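Checkpoint serine/threonine-protein kinase BUB1 (Saccharomyces cerevisiae, PDB 3ESL) takes part as a serine/threonine kinase in the spindle assembly checkpoint, which delays anaphase until chromosomes are bioriented on the spindle. Local coordinates at residues 159-162 against 163-166; 186-189 against 190-193. All blocks are in the same frame, centred on the assembly; numbering follows the deposited sequence.

Contact 1 of 2, residues 159-162 against 163-166; sequences YEDR and LREM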
ATOM      1  N   TYR A 159      -6.646 -12.824  15.355  1.00 34.37           N
ATOM      2  CA  TYR A 159      -5.201 -12.971  15.480  1.00 34.69           C
ATOM      3  C   TYR A 159      -4.811 -13.628  16.804  1.00 38.09           C
ATOM      4  O   TYR A 159      -3.917 -14.492  16.847  1.00 36.65           O
ATOM      5  CB  TYR A 159      -4.492 -11.624  15.324  1.00 33.18           C
ATOM      6  CG  TYR A 159      -2.988 -11.763  15.325  1.00 31.80           C
ATOM      7  CD1 TYR A 159      -2.371 -12.804  14.622  1.00 32.27           C
ATOM      8  CD2 TYR A 159      -2.184 -10.870  16.032  1.00 34.09           C
ATOM      9  CE1 TYR A 159      -0.994 -12.942  14.621  1.00 32.52           C
ATOM     10  CE2 TYR A 159      -0.796 -11.006  16.037  1.00 34.34           C
ATOM     11  CZ  TYR A 159      -0.215 -12.045  15.324  1.00 32.92           C
ATOM     12  OH  TYR A 159       1.151 -12.198  15.311  1.00 31.41           O
ATOM     13  N   GLU A 160      -5.475 -13.222  17.881  1.00 37.56           N
ATOM     14  CA  GLU A 160      -5.255 -13.861  19.181  1.00 43.53           C
ATOM     15  C   GLU A 160      -5.588 -15.361  19.154  1.00 41.70           C
ATOM     16  O   GLU A 160      -4.937 -16.149  19.841  1.00 45.42           O
ATOM     17  CB  GLU A 160      -6.009 -13.120  20.288  1.00 42.43           C
ATOM     18  CG  GLU A 160      -5.434 -11.732  20.544  1.00 45.51           C
ATOM     19  CD  GLU A 160      -6.236 -10.901  21.531  1.00 46.90           C
ATOM     20  OE1 GLU A 160      -7.445 -11.170  21.719  1.00 49.97           O
ATOM     21  OE2 GLU A 160      -5.654  -9.961  22.114  1.00 49.62           O
ATOM     22  N   ASP A 161      -6.574 -15.745  18.342  1.00 42.40           N
ATOM     23  CA  ASP A 161      -6.915 -17.152  18.126  1.00 43.06           C
ATOM     24  C   ASP A 161      -5.798 -17.893  17.395  1.00 44.34           C
ATOM     25  O   ASP A 161      -5.531 -19.063  17.682  1.00 40.96           O
ATOM     26  CB  ASP A 161      -8.207 -17.287  17.321  1.00 46.45           C
ATOM     27  CG  ASP A 161      -9.430 -16.837  18.089  1.00 49.67           C
ATOM     28  OD1 ASP A 161      -9.395 -16.831  19.342  1.00 50.19           O
ATOM     29  OD2 ASP A 161     -10.435 -16.491  17.426  1.00 51.77           O
ATOM     30  N   ARG A 162      -5.161 -17.214  16.441  1.00 39.58           N
ATOM     31  CA  ARG A 162      -4.030 -17.799  15.721  1.00 38.76           C
ATOM     32  C   ARG A 162      -2.816 -17.919  16.632  1.00 39.24           C
ATOM     33  O   ARG A 162      -2.069 -18.898  16.545  1.00 39.88           O
ATOM     34  CB  ARG A 162      -3.701 -17.003  14.454  1.00 38.71           C
ATOM     35  CG  ARG A 162      -4.821 -17.026  13.414  1.00 37.83           C
ATOM     36  CD  ARG A 162      -4.348 -16.584  12.027  1.00 39.45           C
ATOM     37  NE  ARG A 162      -3.928 -15.178  11.979  1.00 36.42           N
ATOM     38  CZ  ARG A 162      -4.758 -14.142  11.881  1.00 37.75           C
ATOM     39  NH1 ARG A 162      -6.074 -14.327  11.839  1.00 39.21           N
ATOM     40  NH2 ARG A 162      -4.269 -12.908  11.831  1.00 36.64           N
ATOM     41  N   LEU A 163      -2.639 -16.930  17.512  1.00 39.65           N
ATOM     42  CA  LEU A 163      -1.545 -16.919  18.483  1.00 40.81           C
ATOM     43  C   LEU A 163      -1.640 -18.099  19.445  1.00 44.65           C
ATOM     44  O   LEU A 163      -0.632 -18.756  19.735  1.00 43.14           O
ATOM     45  CB  LEU A 163      -1.527 -15.596  19.260  1.00 42.14           C
ATOM     46  CG  LEU A 163      -0.404 -14.568  19.019  1.00 43.14           C
ATOM     47  CD1 LEU A 163       0.256 -14.657  17.638  1.00 43.28           C
ATOM     48  CD2 LEU A 163      -0.880 -13.148  19.306  1.00 40.51           C
ATOM     49  N   ARG A 164      -2.855 -18.370  19.920  1.00 45.81           N
ATOM     50  CA  ARG A 164      -3.110 -19.504  20.817  1.00 48.62           C
ATOM     51  C   ARG A 164      -2.834 -20.857  20.159  1.00 48.94           C
ATOM     52  O   ARG A 164      -2.345 -21.776  20.821  1.00 47.72           O
ATOM     53  CB  ARG A 164      -4.534 -19.454  21.366  1.00 50.27           C
ATOM     54  CG  ARG A 164      -4.696 -18.488  22.529  1.00 55.03           C
ATOM     55  CD  ARG A 164      -6.030 -18.689  23.239  1.00 58.92           C
ATOM     56  NE  ARG A 164      -7.120 -17.993  22.557  1.00 62.82           N
ATOM     57  CZ  ARG A 164      -7.479 -16.735  22.806  1.00 64.51           C
ATOM     58  NH1 ARG A 164      -6.837 -16.018  23.724  1.00 65.28           N
ATOM     59  NH2 ARG A 164      -8.482 -16.189  22.130  1.00 64.32           N
ATOM     60  N   GLU A 165      -3.140 -20.964  18.865  1.00 48.79           N
ATOM     61  CA  GLU A 165      -2.849 -22.160  18.061  1.00 52.39           C
ATOM     62  C   GLU A 165      -1.348 -22.431  17.875  1.00 51.59           C
ATOM     63  O   GLU A 165      -0.958 -23.542  17.491  1.00 50.48           O
ATOM     64  CB  GLU A 165      -3.549 -22.083  16.696  1.00 52.49           C
ATOM     65  CG  GLU A 165      -5.067 -22.253  16.775  1.00 56.46           C
ATOM     66  CD  GLU A 165      -5.758 -22.085  15.434  1.00 58.49           C
ATOM     67  OE1 GLU A 165      -5.669 -20.982  14.844  1.00 61.62           O
ATOM     68  OE2 GLU A 165      -6.403 -23.054  14.974  1.00 61.36           O
ATOM     69  N   MET A 166      -0.524 -21.418  18.139  1.00 50.98           N
ATOM     70  CA  MET A 166       0.937 -21.552  18.100  1.00 52.34           C
ATOM     71  C   MET A 166       1.572 -21.487  19.504  1.00 51.91           C
ATOM     72  O   MET A 166       2.801 -21.438  19.631  1.00 49.46           O
ATOM     73  CB  MET A 166       1.572 -20.474  17.202  1.00 53.04           C
ATOM     74  CG  MET A 166       1.010 -20.352  15.791  1.00 54.17           C
ATOM     75  SD  MET A 166       1.868 -19.073  14.833  1.00 57.03           S
ATOM     76  CE  MET A 166       0.611 -18.636  13.634  1.00 55.73           C
TER
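With CG anti to the backbone N (chi1 -175°), Y159 turns its ring along the helix toward L163, one turn further on, while D161 and R164 both set CG beside the backbone N, where their charged ends can meet. The two branches of L163 share the ring. L163 CD2 sits over one face in a CH-pi contact, 4.2 Å from the centroid of the Y159 ring, and L163 CD1 reaches the far end, 3.5 Å from Y159 CZ. Y159 OH itself is hydrogen-bonded to F131 O of helix 131-143, against which the ring packs. On the outer side, R164 NH2 and D161 OD1 form a salt bridge of 3.0 Å: one N-H to one oxygen, OD1 met nearly along its C-O axis, the two planes turned 58° apart and the oxygen 23° out of the guanidinium plane. E160 O lies over the centre of one R164 guanidinium face, 3.9 Å from its plane. R164 N bonds to E160 O at 3.0 Å, and L163 N to Y159 O at 2.8 Å. The run of backbone bonds weakens toward the C-terminal end of helix 149-165, where M166 N to R162 O is weak at 3.4 Å. The chemistry implies a helix end held by the Y159 ring and its OH bond and by salt bridges of R162 with E126 and E160 with K135; the D161-R164 pair, with its exposed arginine, probably adds less.

Contact 2 of 2, residues 186-189 against 190-193; sequences LIYR and TAPF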
ATOM      1  N   LEU A 186       9.403   0.765  13.950  1.00 35.68           N
ATOM      2  CA  LEU A 186       8.670   1.852  13.291  1.00 35.01           C
ATOM      3  C   LEU A 186       9.504   3.097  13.023  1.00 35.59           C
ATOM      4  O   LEU A 186       9.105   3.941  12.224  1.00 35.45           O
ATOM      5  CB  LEU A 186       7.396   2.228  14.072  1.00 33.76           C
ATOM      6  CG  LEU A 186       6.229   1.236  14.002  1.00 34.66           C
ATOM      7  CD1 LEU A 186       5.090   1.612  14.957  1.00 34.19           C
ATOM      8  CD2 LEU A 186       5.708   1.090  12.573  1.00 33.17           C
ATOM      9  N   ILE A 187      10.657   3.219  13.685  1.00 35.96           N
ATOM     10  CA  ILE A 187      11.509   4.399  13.512  1.00 35.38           C
ATOM     11  C   ILE A 187      11.839   4.555  12.037  1.00 33.93           C
ATOM     12  O   ILE A 187      12.402   3.649  11.424  1.00 30.82           O
ATOM     13  CB  ILE A 187      12.839   4.312  14.330  1.00 39.04           C
ATOM     14  CG1 ILE A 187      12.569   4.253  15.842  1.00 41.95           C
ATOM     15  CG2 ILE A 187      13.766   5.471  13.982  1.00 39.32           C
ATOM     16  CD1 ILE A 187      11.835   5.457  16.417  1.00 45.38           C
ATOM     17  N   TYR A 188      11.466   5.703  11.480  1.00 32.04           N
ATOM     18  CA  TYR A 188      11.670   5.973  10.067  1.00 32.15           C
ATOM     19  C   TYR A 188      13.161   6.108   9.742  1.00 33.39           C
ATOM     20  O   TYR A 188      13.900   6.799  10.452  1.00 32.08           O
ATOM     21  CB  TYR A 188      10.940   7.254   9.659  1.00 31.34           C
ATOM     22  CG  TYR A 188      11.113   7.553   8.197  1.00 30.18           C
ATOM     23  CD1 TYR A 188      10.552   6.719   7.228  1.00 28.49           C
ATOM     24  CD2 TYR A 188      11.852   8.651   7.774  1.00 31.63           C
ATOM     25  CE1 TYR A 188      10.715   6.976   5.878  1.00 28.79           C
ATOM     26  CE2 TYR A 188      12.022   8.921   6.410  1.00 32.76           C
ATOM     27  CZ  TYR A 188      11.449   8.080   5.474  1.00 30.58           C
ATOM     28  OH  TYR A 188      11.612   8.337   4.128  1.00 30.66           O
ATOM     29  N   ARG A 189      13.584   5.459   8.664  1.00 30.86           N
ATOM     30  CA  ARG A 189      14.981   5.504   8.248  1.00 33.74           C
ATOM     31  C   ARG A 189      15.137   6.100   6.848  1.00 34.56           C
ATOM     32  O   ARG A 189      15.765   7.147   6.671  1.00 33.14           O
ATOM     33  CB  ARG A 189      15.603   4.104   8.322  1.00 35.27           C
ATOM     34  CG  ARG A 189      15.733   3.537   9.748  1.00 41.08           C
ATOM     35  CD  ARG A 189      16.943   4.134  10.471  1.00 45.21           C
ATOM     36  NE  ARG A 189      18.128   4.055   9.622  1.00 48.87           N
ATOM     37  CZ  ARG A 189      18.999   3.052   9.635  1.00 50.54           C
ATOM     38  NH1 ARG A 189      18.840   2.037  10.480  1.00 49.57           N
ATOM     39  NH2 ARG A 189      20.032   3.067   8.800  1.00 48.63           N
ATOM     40  N   THR A 190      14.525   5.442   5.867  1.00 32.51           N
ATOM     41  CA  THR A 190      14.770   5.715   4.457  1.00 32.89           C
ATOM     42  C   THR A 190      13.505   5.392   3.643  1.00 32.11           C
ATOM     43  O   THR A 190      12.738   4.514   4.038  1.00 29.09           O
ATOM     44  CB  THR A 190      15.986   4.859   3.958  1.00 35.70           C
ATOM     45  OG1 THR A 190      16.370   5.260   2.644  1.00 39.52           O
ATOM     46  CG2 THR A 190      15.684   3.348   3.966  1.00 37.57           C
ATOM     47  N   ALA A 191      13.263   6.118   2.547  1.00 28.88           N
ATOM     48  CA  ALA A 191      12.209   5.712   1.597  1.00 29.58           C
ATOM     49  C   ALA A 191      12.534   4.360   0.953  1.00 28.01           C
ATOM     50  O   ALA A 191      13.708   4.018   0.765  1.00 28.21           O
ATOM     51  CB  ALA A 191      12.001   6.764   0.530  1.00 29.58           C
ATOM     52  N   PRO A 192      11.488   3.577   0.600  1.00 26.43           N
ATOM     53  CA  PRO A 192      11.744   2.316  -0.084  1.00 24.84           C
ATOM     54  C   PRO A 192      12.474   2.570  -1.391  1.00 23.68           C
ATOM     55  O   PRO A 192      12.347   3.649  -1.977  1.00 24.28           O
ATOM     56  CB  PRO A 192      10.336   1.752  -0.361  1.00 26.21           C
ATOM     57  CG  PRO A 192       9.404   2.875  -0.149  1.00 25.12           C
ATOM     58  CD  PRO A 192      10.051   3.804   0.830  1.00 27.09           C
ATOM     59  N   PHE A 193      13.235   1.583  -1.840  1.00 25.54           N
ATOM     60  CA  PHE A 193      14.037   1.757  -3.034  1.00 26.70           C
ATOM     61  C   PHE A 193      13.242   2.151  -4.263  1.00 26.24           C
ATOM     62  O   PHE A 193      13.714   2.962  -5.057  1.00 23.31           O
ATOM     63  CB  PHE A 193      14.881   0.525  -3.341  1.00 31.77           C
ATOM     64  CG  PHE A 193      15.821   0.729  -4.492  1.00 37.12           C
ATOM     65  CD1 PHE A 193      16.826   1.699  -4.421  1.00 38.28           C
ATOM     66  CD2 PHE A 193      15.684  -0.017  -5.659  1.00 41.89           C
ATOM     67  CE1 PHE A 193      17.699   1.911  -5.503  1.00 41.48           C
ATOM     68  CE2 PHE A 193      16.557   0.176  -6.741  1.00 42.51           C
ATOM     69  CZ  PHE A 193      17.560   1.144  -6.665  1.00 40.08           C
TER
HETATM   70  O   HOH W   1      12.599   3.339   7.093  1.00 30.31           O
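Y188 lays its ring beside the backbone of T190 and A191 in the extended linker that joins helix 177-186 to helix 193-200 in this all-alpha, TPR-related N-terminal domain. From CB, the ring leaves with CG anti to the backbone N (chi1 -179°) and runs in the direction the chain is taking. T190 N lies over one face of the Y188 ring, 4.0 Å above the plane and offset toward the rim on the CE1-CZ side. Y188 CE1 is 3.7 Å from T190 O. Y188 CZ stands 3.8 Å from T190 C, and the tip, Y188 OH, is 3.2 Å from A191 N, where the angle is too poor for a hydrogen bond. Y188 OH also touches the A191 methyl, 3.9 Å from A191 CB. The ring packs as well on Y104 and N107 of helix 95-108, so it touches both that helix and the linker backbone. Cutting this side chain back to an alanine is likely to cost T190 N the ring face over it, T190 C and A191 N the touch of CZ and OH, and Y104 and N107 their packing partner. Further on, P192 takes the N-cap position of the last helix and rests on E97 and T101, while F193 N bonds to E97 OE1. One water bridges the linker's own backbone, accepting from R189 N at 2.8 Å and donating to T190 O at 3.3 Å.

How the contacts relate
Contact 1 is partly buried: Y159 and L163 are buried, Y159 against helix 131-143, with charged residues outside them. Contact 2 lies on the surface, and none of its touching residues is buried. They hold different elements: 159-165 is the last part of helix 149-165, with M166 just beyond it, whereas 186-193 is a linker running over helix 95-108. Within the helix, direct backbone bonds do most of the work, backed by a charge pair; in the linker the segments are joined by a water bridge and by van der Waals contact of the Y188 ring with the backbone, with no direct backbone bond across. Contact 1 precedes contact 2 in the chain. Their centres are 30 Å apart and they do not touch.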